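Local atomic coordinates of RNA silencing suppressor p19 (Carnation Italian ringspot virus, PDB entry 6BJV), a protein that suppresses RNA silencing in the host plant by binding short interfering RNAs as a homodimer, acting as a molecular caliper that selects them by duplex length. Residues G16-D20 and P33-P37; G7-R11 and G66-F70. All blocks are in the same frame, centred on the assembly; numbering follows the deposited sequence.

Contact 1: residues G16-D20 and P33-P37; sequences GERWD and PDESP. With nucleotides of chain D.
R18 reaches across to D34 and S36 with its chain fully extended, CG anti to the backbone N (chi1 -180°), which carries the guanidinium on to the RNA backbone. Its NE donates to OD1 of D34 at 3.1 Å, a salt bridge in which the oxygen is met from above the carboxylate plane, the two flat groups standing 76° apart. Its NH2 gives one bond to OG of S36 at 2.8 Å and another, nearly in the guanidinium plane, to OP1 of nucleotide G2 of chain D at 2.6 Å. W19 follows, its CH2 lying 3.4 Å above the guanidinium plane toward the rim, while its CZ3 comes 3.5 Å from OD2 of D34. That OD2 is gripped twice from its own segment, by the hydroxyl of S36 on the syn lone pair and by the S36 backbone N, which closes an Asx turn. D34 and S36 thus form a second shell that sets the R18 guanidinium on the G2 phosphate. O2' of nucleotide C1 of chain D donates to the P37 carbonyl. Both segments belong to the connection between helices 7-16 and 39-45, and P33-P37 runs beside strand 68-75, where Y73 N also bonds OD1 of D34.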
ATOM      1  N   GLY A  16     -16.854 -12.777  10.000  1.00 51.92           N
ATOM      2  CA  GLY A  16     -16.913 -13.940  10.866  1.00 56.15           C
ATOM      3  C   GLY A  16     -16.128 -15.124  10.348  1.00 56.72           C
ATOM      4  O   GLY A  16     -15.817 -16.034  11.123  1.00 60.41           O
ATOM      5  N   GLU A  17     -15.794 -15.130   9.056  1.00 55.72           N
ATOM      6  CA  GLU A  17     -15.023 -16.236   8.499  1.00 60.44           C
ATOM      7  C   GLU A  17     -13.655 -16.348   9.159  1.00 61.41           C
ATOM      8  O   GLU A  17     -13.067 -17.435   9.189  1.00 60.78           O
ATOM      9  CB  GLU A  17     -14.879 -16.061   6.987  1.00 56.77           C
ATOM     10  CG  GLU A  17     -14.168 -17.217   6.289  1.00 58.68           C
ATOM     11  CD  GLU A  17     -12.656 -17.078   6.290  1.00 59.17           C
ATOM     12  OE1 GLU A  17     -12.156 -15.936   6.384  1.00 56.27           O
ATOM     13  OE2 GLU A  17     -11.967 -18.116   6.193  1.00 62.87           O
ATOM     14  N   ARG A  18     -13.135 -15.241   9.692  1.00 53.67           N
ATOM     15  CA  ARG A  18     -11.844 -15.278  10.371  1.00 56.04           C
ATOM     16  C   ARG A  18     -11.869 -16.244  11.550  1.00 61.09           C
ATOM     17  O   ARG A  18     -10.879 -16.935  11.819  1.00 64.85           O
ATOM     18  CB  ARG A  18     -11.471 -13.872  10.837  1.00 53.95           C
ATOM     19  CG  ARG A  18     -10.137 -13.771  11.557  1.00 56.97           C
ATOM     20  CD  ARG A  18      -9.823 -12.325  11.897  1.00 55.06           C
ATOM     21  NE  ARG A  18      -8.540 -12.177  12.578  1.00 58.49           N
ATOM     22  CZ  ARG A  18      -8.034 -11.014  12.976  1.00 58.26           C
ATOM     23  NH1 ARG A  18      -8.699  -9.886  12.763  1.00 54.70           N
ATOM     24  NH2 ARG A  18      -6.859 -10.977  13.589  1.00 62.22           N
ATOM     25  N   TRP A  19     -12.995 -16.312  12.257  1.00 59.62           N
ATOM     26  CA  TRP A  19     -13.110 -17.107  13.472  1.00 63.82           C
ATOM     27  C   TRP A  19     -13.696 -18.490  13.217  1.00 76.40           C
ATOM     28  O   TRP A  19     -13.159 -19.488  13.704  1.00 80.38           O
ATOM     29  CB  TRP A  19     -13.963 -16.353  14.496  1.00 62.99           C
ATOM     30  CG  TRP A  19     -13.630 -14.899  14.559  1.00 61.18           C
ATOM     31  CD1 TRP A  19     -14.454 -13.856  14.258  1.00 55.95           C
ATOM     32  CD2 TRP A  19     -12.370 -14.322  14.925  1.00 57.55           C
ATOM     33  NE1 TRP A  19     -13.790 -12.665  14.424  1.00 52.31           N
ATOM     34  CE2 TRP A  19     -12.507 -12.925  14.832  1.00 52.86           C
ATOM     35  CE3 TRP A  19     -11.140 -14.854  15.326  1.00 57.63           C
ATOM     36  CZ2 TRP A  19     -11.464 -12.050  15.128  1.00 44.82           C
ATOM     37  CZ3 TRP A  19     -10.104 -13.984  15.617  1.00 55.76           C
ATOM     38  CH2 TRP A  19     -10.274 -12.597  15.518  1.00 50.59           C
ATOM     39  N   ASP A  20     -14.786 -18.572  12.462  1.00 76.29           N
ATOM     40  CA  ASP A  20     -15.400 -19.856  12.173  1.00 83.28           C
ATOM     41  C   ASP A  20     -14.653 -20.543  11.030  1.00 86.93           C
ATOM     42  O   ASP A  20     -13.657 -20.036  10.506  1.00 82.49           O
ATOM     43  CB  ASP A  20     -16.883 -19.670  11.863  1.00 82.69           C
ATOM     44  CG  ASP A  20     -17.127 -18.712  10.716  1.00 79.73           C
ATOM     45  OD1 ASP A  20     -16.404 -18.793   9.706  1.00 78.81           O
ATOM     46  OD2 ASP A  20     -18.041 -17.868  10.829  1.00 75.08           O
ATOM     47  N   PRO A  33      -5.801 -21.181   8.178  1.00 56.95           N
ATOM     48  CA  PRO A  33      -6.696 -20.675   9.224  1.00 56.40           C
ATOM     49  C   PRO A  33      -6.090 -19.475   9.935  1.00 58.03           C
ATOM     50  O   PRO A  33      -4.925 -19.117   9.750  1.00 59.47           O
ATOM     51  CB  PRO A  33      -6.857 -21.864  10.182  1.00 57.34           C
ATOM     52  CG  PRO A  33      -6.288 -23.041   9.464  1.00 58.06           C
ATOM     53  CD  PRO A  33      -5.259 -22.502   8.532  1.00 58.29           C
ATOM     54  N   ASP A  34      -6.912 -18.850  10.774  1.00 52.29           N
ATOM     55  CA  ASP A  34      -6.472 -17.708  11.559  1.00 53.59           C
ATOM     56  C   ASP A  34      -5.656 -18.176  12.758  1.00 55.48           C
ATOM     57  O   ASP A  34      -5.951 -19.210  13.364  1.00 55.80           O
ATOM     58  CB  ASP A  34      -7.678 -16.891  12.026  1.00 52.01           C
ATOM     59  CG  ASP A  34      -7.280 -15.676  12.835  1.00 52.90           C
ATOM     60  OD1 ASP A  34      -6.769 -14.704  12.239  1.00 53.23           O
ATOM     61  OD2 ASP A  34      -7.484 -15.685  14.066  1.00 53.31           O
ATOM     62  N   GLU A  35      -4.617 -17.407  13.093  1.00 51.06           N
ATOM     63  CA  GLU A  35      -3.725 -17.733  14.200  1.00 52.65           C
ATOM     64  C   GLU A  35      -3.583 -16.551  15.154  1.00 53.22           C
ATOM     65  O   GLU A  35      -2.519 -16.347  15.742  1.00 53.93           O
ATOM     66  CB  GLU A  35      -2.352 -18.166  13.681  1.00 53.40           C
ATOM     67  CG  GLU A  35      -2.385 -19.380  12.760  1.00 53.40           C
ATOM     68  CD  GLU A  35      -1.052 -19.641  12.079  1.00 54.64           C
ATOM     69  OE1 GLU A  35      -0.217 -18.715  12.016  1.00 54.84           O
ATOM     70  OE2 GLU A  35      -0.840 -20.777  11.603  1.00 55.38           O
ATOM     71  N   SER A  36      -4.644 -15.768  15.318  1.00 62.24           N
ATOM     72  CA  SER A  36      -4.579 -14.607  16.194  1.00 62.48           C
ATOM     73  C   SER A  36      -4.266 -15.056  17.618  1.00 62.03           C
ATOM     74  O   SER A  36      -4.946 -15.948  18.144  1.00 61.91           O
ATOM     75  CB  SER A  36      -5.897 -13.833  16.174  1.00 61.95           C
ATOM     76  OG  SER A  36      -6.237 -13.437  14.859  1.00 61.43           O
ATOM     77  N   PRO A  37      -3.262 -14.476  18.272  1.00 56.36           N
ATOM     78  CA  PRO A  37      -2.968 -14.873  19.651  1.00 56.25           C
ATOM     79  C   PRO A  37      -4.012 -14.338  20.616  1.00 54.54           C
ATOM     80  O   PRO A  37      -4.637 -13.301  20.384  1.00 53.13           O
ATOM     81  CB  PRO A  37      -1.595 -14.246  19.912  1.00 56.43           C
ATOM     82  CG  PRO A  37      -1.600 -13.024  19.059  1.00 55.60           C
ATOM     83  CD  PRO A  37      -2.366 -13.400  17.812  1.00 55.88           C
TER
ATOM     84  P     G D   2      -6.191  -8.122  15.897  1.00 54.33           P
ATOM     85  OP1   G D   2      -6.578  -8.559  14.533  1.00 54.53           O
ATOM     86  OP2   G D   2      -5.750  -6.721  16.116  1.00 55.65           O
ATOM     87  O5'   G D   2      -7.424  -8.421  16.860  1.00 53.74           O
ATOM     88  C5'   G D   2      -8.040  -9.700  16.874  1.00 53.05           C
ATOM     89  C4'   G D   2      -9.216  -9.738  17.816  1.00 54.19           C
ATOM     90  O4'   G D   2      -8.756  -9.625  19.190  1.00 54.32           O
ATOM     91  C3'   G D   2     -10.218  -8.606  17.677  1.00 55.61           C
ATOM     92  O3'   G D   2     -11.112  -8.778  16.592  1.00 56.90           O
ATOM     93  C2'   G D   2     -10.894  -8.601  19.041  1.00 57.66           C
ATOM     94  O2'   G D   2     -11.851  -9.644  19.149  1.00 59.93           O
ATOM     95  C1'   G D   2      -9.713  -8.921  19.956  1.00 55.98           C
ATOM     96  N9    G D   2      -9.088  -7.700  20.495  1.00 55.84           N
ATOM     97  C8    G D   2      -7.905  -7.116  20.110  1.00 54.97           C
ATOM     98  N7    G D   2      -7.626  -6.034  20.783  1.00 55.78           N
ATOM     99  C5    G D   2      -8.692  -5.893  21.662  1.00 57.06           C
ATOM    100  C6    G D   2      -8.949  -4.905  22.647  1.00 58.43           C
ATOM    101  O6    G D   2      -8.261  -3.919  22.946  1.00 58.78           O
ATOM    102  N1    G D   2     -10.147  -5.148  23.312  1.00 60.14           N
ATOM    103  C2    G D   2     -10.988  -6.205  23.065  1.00 61.62           C
ATOM    104  N2    G D   2     -12.100  -6.273  23.810  1.00 64.59           N
ATOM    105  N3    G D   2     -10.760  -7.134  22.151  1.00 60.12           N
ATOM    106  C4    G D   2      -9.603  -6.914  21.495  1.00 57.28           C
ATOM    107  OP3   C D   1      -1.476  -5.160  16.416  1.00 64.77           O
ATOM    108  P     C D   1      -1.010  -6.026  17.524  1.00 65.04           P
ATOM    109  OP1   C D   1       0.213  -6.734  17.065  1.00 67.18           O
ATOM    110  OP2   C D   1      -0.940  -5.202  18.756  1.00 65.29           O
ATOM    111  O5'   C D   1      -2.128  -7.130  17.770  1.00 63.63           O
ATOM    112  C5'   C D   1      -1.979  -8.444  17.257  1.00 64.30           C
ATOM    113  C4'   C D   1      -3.026  -9.370  17.818  1.00 63.71           C
ATOM    114  O4'   C D   1      -2.817  -9.540  19.247  1.00 64.27           O
ATOM    115  C3'   C D   1      -4.464  -8.889  17.713  1.00 63.04           C
ATOM    116  O3'   C D   1      -5.037  -9.104  16.435  1.00 62.90           O
ATOM    117  C2'   C D   1      -5.149  -9.657  18.834  1.00 63.07           C
ATOM    118  O2'   C D   1      -5.412 -11.000  18.450  1.00 63.14           O
ATOM    119  C1'   C D   1      -4.061  -9.644  19.907  1.00 63.73           C
ATOM    120  N1    C D   1      -4.210  -8.488  20.816  1.00 64.00           N
ATOM    121  C2    C D   1      -5.225  -8.521  21.772  1.00 64.06           C
ATOM    122  O2    C D   1      -5.960  -9.519  21.832  1.00 63.53           O
ATOM    123  N3    C D   1      -5.385  -7.470  22.608  1.00 65.33           N
ATOM    124  C4    C D   1      -4.575  -6.416  22.512  1.00 65.63           C
ATOM    125  N4    C D   1      -4.772  -5.404  23.359  1.00 66.36           N
ATOM    126  C5    C D   1      -3.530  -6.353  21.543  1.00 65.32           C
ATOM    127  C6    C D   1      -3.387  -7.401  20.721  1.00 64.75           C
TER

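Contact 2: residues G7-R11 and G66-F70; sequences GNDTR and GKVVF. With nucleotides of chain C.
The start of helix 7-16 meets the beginning of strand 68-75, outermost in this chain's sheet, at the RNA-binding surface, and R11 and K67 are the main residues in the join. R11 runs out straight as far as NE, crossing K67 at about a right angle, and its last torsion (chi4 82°) then turns the guanidinium off the line of the chain. The aliphatic part of R11 passes over the K67 carbonyl, with CG 3.0 Å from K67 O. Its NH1 donates to that same K67 O at 2.8 Å, an N-H...O angle of 162°; the oxygen lies near the guanidinium plane, though the donor sits above the carbonyl plane. From another part of the guanidinium edge, NH2 bonds OP1 of nucleotide U10 of chain C at 2.7 Å, and NH1 adds weak bonds to that oxygen and to O3' of U9 of the same RNA chain. The protein carbonyl thus helps fix the rotation of a group that holds a phosphate. CG2 of V69 packs 3.6 Å from R11 NH1. Earlier in the helix, the loosely ordered N8 brings OD1 near CD of K67, and methyl CG2 of T10 touches CG2 of V68 at 4.2 Å. A water accepts from V69 N and donates to the R11 carbonyl, bridging the two backbones. An arginine steadied by a main-chain carbonyl while it binds a phosphate is consistent with holding the duplex through its sugar-phosphate backbone rather than its bases.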
ATOM      1  N   GLY A   7     -27.341  -6.580   1.477  1.00132.45           N
ATOM      2  CA  GLY A   7     -26.012  -6.297   0.961  1.00121.95           C
ATOM      3  C   GLY A   7     -24.930  -6.330   2.022  1.00120.48           C
ATOM      4  O   GLY A   7     -23.792  -6.713   1.740  1.00112.10           O
ATOM      5  N   ASN A   8     -25.261  -5.929   3.248  1.00107.43           N
ATOM      6  CA  ASN A   8     -24.286  -5.880   4.329  1.00103.19           C
ATOM      7  C   ASN A   8     -24.154  -7.198   5.080  1.00106.49           C
ATOM      8  O   ASN A   8     -23.189  -7.366   5.832  1.00102.44           O
ATOM      9  CB  ASN A   8     -24.654  -4.772   5.323  1.00102.83           C
ATOM     10  CG  ASN A   8     -24.475  -3.385   4.740  1.00 95.18           C
ATOM     11  OD1 ASN A   8     -23.623  -3.167   3.879  1.00 88.37           O
ATOM     12  ND2 ASN A   8     -25.276  -2.437   5.212  1.00 95.19           N
ATOM     13  N   ASP A   9     -25.091  -8.131   4.901  1.00 79.82           N
ATOM     14  CA  ASP A   9     -25.021  -9.387   5.641  1.00 80.92           C
ATOM     15  C   ASP A   9     -23.919 -10.295   5.107  1.00 69.26           C
ATOM     16  O   ASP A   9     -23.351 -11.085   5.868  1.00 67.82           O
ATOM     17  CB  ASP A   9     -26.373 -10.100   5.600  1.00 88.18           C
ATOM     18  CG  ASP A   9     -27.428  -9.402   6.447  1.00 97.17           C
ATOM     19  OD1 ASP A   9     -27.079  -8.446   7.172  1.00 95.68           O
ATOM     20  OD2 ASP A   9     -28.604  -9.820   6.395  1.00 99.66           O
ATOM     21  N   THR A  10     -23.599 -10.202   3.814  1.00 78.64           N
ATOM     22  CA  THR A  10     -22.468 -10.961   3.290  1.00 68.36           C
ATOM     23  C   THR A  10     -21.152 -10.413   3.827  1.00 62.55           C
ATOM     24  O   THR A  10     -20.222 -11.178   4.113  1.00 58.21           O
ATOM     25  CB  THR A  10     -22.479 -10.942   1.759  1.00 62.10           C
ATOM     26  OG1 THR A  10     -21.405 -11.748   1.258  1.00 55.05           O
ATOM     27  CG2 THR A  10     -22.336  -9.526   1.224  1.00 59.58           C
ATOM     28  N   ARG A  11     -21.053  -9.090   3.970  1.00 61.72           N
ATOM     29  CA  ARG A  11     -19.911  -8.499   4.658  1.00 56.83           C
ATOM     30  C   ARG A  11     -19.830  -9.003   6.091  1.00 59.28           C
ATOM     31  O   ARG A  11     -18.739  -9.266   6.610  1.00 54.72           O
ATOM     32  CB  ARG A  11     -20.024  -6.974   4.628  1.00 57.15           C
ATOM     33  CG  ARG A  11     -19.118  -6.230   5.608  1.00 52.65           C
ATOM     34  CD  ARG A  11     -19.343  -4.732   5.504  1.00 50.09           C
ATOM     35  NE  ARG A  11     -18.519  -3.977   6.441  1.00 44.81           N
ATOM     36  CZ  ARG A  11     -17.250  -3.646   6.229  1.00 41.16           C
ATOM     37  NH1 ARG A  11     -16.640  -4.009   5.108  1.00 38.18           N
ATOM     38  NH2 ARG A  11     -16.586  -2.954   7.145  1.00 42.17           N
ATOM     39  N   GLY A  66     -14.791  -5.120  -2.662  1.00 45.62           N
ATOM     40  CA  GLY A  66     -15.835  -4.211  -2.235  1.00 47.36           C
ATOM     41  C   GLY A  66     -15.838  -4.110  -0.724  1.00 45.62           C
ATOM     42  O   GLY A  66     -14.788  -3.993  -0.081  1.00 42.90           O
ATOM     43  N   LYS A  67     -17.030  -4.174  -0.140  1.00 47.75           N
ATOM     44  CA  LYS A  67     -17.176  -4.155   1.308  1.00 47.07           C
ATOM     45  C   LYS A  67     -17.140  -5.552   1.921  1.00 46.27           C
ATOM     46  O   LYS A  67     -17.514  -5.714   3.087  1.00 46.80           O
ATOM     47  CB  LYS A  67     -18.476  -3.445   1.699  1.00 50.61           C
ATOM     48  CG  LYS A  67     -19.714  -3.944   0.976  1.00 54.21           C
ATOM     49  CD  LYS A  67     -20.978  -3.387   1.609  1.00 58.09           C
ATOM     50  CE  LYS A  67     -22.153  -3.431   0.645  1.00 62.54           C
ATOM     51  NZ  LYS A  67     -21.997  -2.456  -0.473  1.00 63.36           N
ATOM     52  N   VAL A  68     -16.693  -6.555   1.169  1.00 49.50           N
ATOM     53  CA  VAL A  68     -16.595  -7.929   1.648  1.00 49.15           C
ATOM     54  C   VAL A  68     -15.133  -8.160   2.016  1.00 45.12           C
ATOM     55  O   VAL A  68     -14.298  -8.452   1.154  1.00 44.78           O
ATOM     56  CB  VAL A  68     -17.082  -8.930   0.596  1.00 51.93           C
ATOM     57  CG1 VAL A  68     -17.132 -10.334   1.178  1.00 52.71           C
ATOM     58  CG2 VAL A  68     -18.450  -8.520   0.061  1.00 56.34           C
ATOM     59  N   VAL A  69     -14.819  -8.043   3.305  1.00 42.14           N
ATOM     60  CA  VAL A  69     -13.442  -7.984   3.784  1.00 38.60           C
ATOM     61  C   VAL A  69     -13.126  -9.251   4.564  1.00 38.17           C
ATOM     62  O   VAL A  69     -13.893  -9.655   5.447  1.00 39.89           O
ATOM     63  CB  VAL A  69     -13.212  -6.734   4.653  1.00 37.39           C
ATOM     64  CG1 VAL A  69     -11.773  -6.678   5.150  1.00 35.10           C
ATOM     65  CG2 VAL A  69     -13.559  -5.473   3.861  1.00 38.11           C
ATOM     66  N   PHE A  70     -11.994  -9.871   4.239  1.00 39.96           N
ATOM     67  CA  PHE A  70     -11.466 -11.018   4.959  1.00 39.48           C
ATOM     68  C   PHE A  70     -10.155 -10.631   5.633  1.00 37.17           C
ATOM     69  O   PHE A  70      -9.435  -9.748   5.157  1.00 36.25           O
ATOM     70  CB  PHE A  70     -11.228 -12.203   4.020  1.00 40.90           C
ATOM     71  CG  PHE A  70     -12.462 -12.671   3.302  1.00 44.26           C
ATOM     72  CD1 PHE A  70     -12.890 -12.037   2.148  1.00 45.63           C
ATOM     73  CD2 PHE A  70     -13.184 -13.755   3.772  1.00 46.92           C
ATOM     74  CE1 PHE A  70     -14.023 -12.471   1.481  1.00 49.66           C
ATOM     75  CE2 PHE A  70     -14.315 -14.194   3.111  1.00 51.54           C
ATOM     76  CZ  PHE A  70     -14.735 -13.551   1.963  1.00 53.06           C
TER
ATOM     77  P     U C  10     -13.770  -1.547   5.760  1.00 53.91           P
ATOM     78  OP1   U C  10     -13.962  -2.888   6.367  1.00 54.23           O
ATOM     79  OP2   U C  10     -14.091  -0.338   6.557  1.00 56.03           O
ATOM     80  O5'   U C  10     -12.261  -1.433   5.265  1.00 52.43           O
ATOM     81  C5'   U C  10     -11.738  -2.346   4.312  1.00 50.62           C
ATOM     82  C4'   U C  10     -10.466  -1.828   3.693  1.00 49.15           C
ATOM     83  O4'   U C  10     -10.741  -0.614   2.944  1.00 49.21           O
ATOM     84  C3'   U C  10      -9.373  -1.418   4.668  1.00 48.55           C
ATOM     85  O3'   U C  10      -8.626  -2.516   5.162  1.00 47.60           O
ATOM     86  C2'   U C  10      -8.553  -0.435   3.846  1.00 47.78           C
ATOM     87  O2'   U C  10      -7.698  -1.111   2.936  0.53 46.25           O
ATOM     88  C1'   U C  10      -9.647   0.272   3.048  1.00 48.48           C
ATOM     89  N1    U C  10     -10.108   1.518   3.700  1.00 49.69           N
ATOM     90  C2    U C  10      -9.276   2.617   3.640  1.00 49.70           C
ATOM     91  O2    U C  10      -8.188   2.596   3.092  1.00 48.34           O
ATOM     92  N3    U C  10      -9.767   3.741   4.252  1.00 51.30           N
ATOM     93  C4    U C  10     -10.978   3.874   4.898  1.00 53.19           C
ATOM     94  O4    U C  10     -11.275   4.959   5.399  1.00 55.66           O
ATOM     95  C5    U C  10     -11.786   2.692   4.915  1.00 52.46           C
ATOM     96  C6    U C  10     -11.330   1.582   4.326  1.00 50.81           C
ATOM     97  P     U C   9     -19.902   0.625   4.035  1.00 62.37           P
ATOM     98  OP1   U C   9     -20.023  -0.851   4.150  1.00 61.32           O
ATOM     99  OP2   U C   9     -20.329   1.481   5.172  1.00 65.03           O
ATOM    100  O5'   U C   9     -18.389   0.982   3.703  1.00 60.67           O
ATOM    101  C5'   U C   9     -17.317   0.271   4.299  1.00 59.46           C
ATOM    102  C4'   U C   9     -16.302  -0.137   3.264  1.00 57.60           C
ATOM    103  O4'   U C   9     -16.232   0.869   2.220  1.00 57.47           O
ATOM    104  C3'   U C   9     -14.870  -0.264   3.757  1.00 57.84           C
ATOM    105  O3'   U C   9     -14.619  -1.500   4.398  1.00 58.28           O
ATOM    106  C2'   U C   9     -14.062  -0.051   2.485  1.00 56.24           C
ATOM    107  O2'   U C   9     -14.035  -1.228   1.690  1.00 54.90           O
ATOM    108  C1'   U C   9     -14.903   1.002   1.766  1.00 56.69           C
ATOM    109  N1    U C   9     -14.452   2.380   2.060  1.00 58.32           N
ATOM    110  C2    U C   9     -13.233   2.788   1.558  1.00 58.08           C
ATOM    111  O2    U C   9     -12.511   2.062   0.896  1.00 56.81           O
ATOM    112  N3    U C   9     -12.893   4.079   1.872  1.00 59.63           N
ATOM    113  C4    U C   9     -13.631   4.979   2.611  1.00 61.96           C
ATOM    114  O4    U C   9     -13.183   6.111   2.802  1.00 64.00           O
ATOM    115  C5    U C   9     -14.882   4.482   3.090  1.00 62.31           C
ATOM    116  C6    U C   9     -15.238   3.229   2.801  1.00 60.44           C
TER
HETATM  117  O   HOH W   1     -15.999  -7.913   5.616  1.00 30.59           O

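How the contacts relate
The two contacts lie about 16 Å apart, centre to centre, and meet where OE1 of E17 packs 3.6 Å from CD2 of F70. The other carboxylate oxygen of E17 forms a salt bridge with R72, so this one side chain ties the turn of contact 1 to the strand that contact 2 begins. Helix 7-16 links them along the chain: contact 2 uses its beginning and contact 1 the turn just after it, both leaning on strand 68-75. Each sends one arginine to a phosphate of the siRNA, R18 to the strand of chain D near its first nucleotides and R11 to the phosphate of U10 of chain C, so the same part of the fold engages both strands.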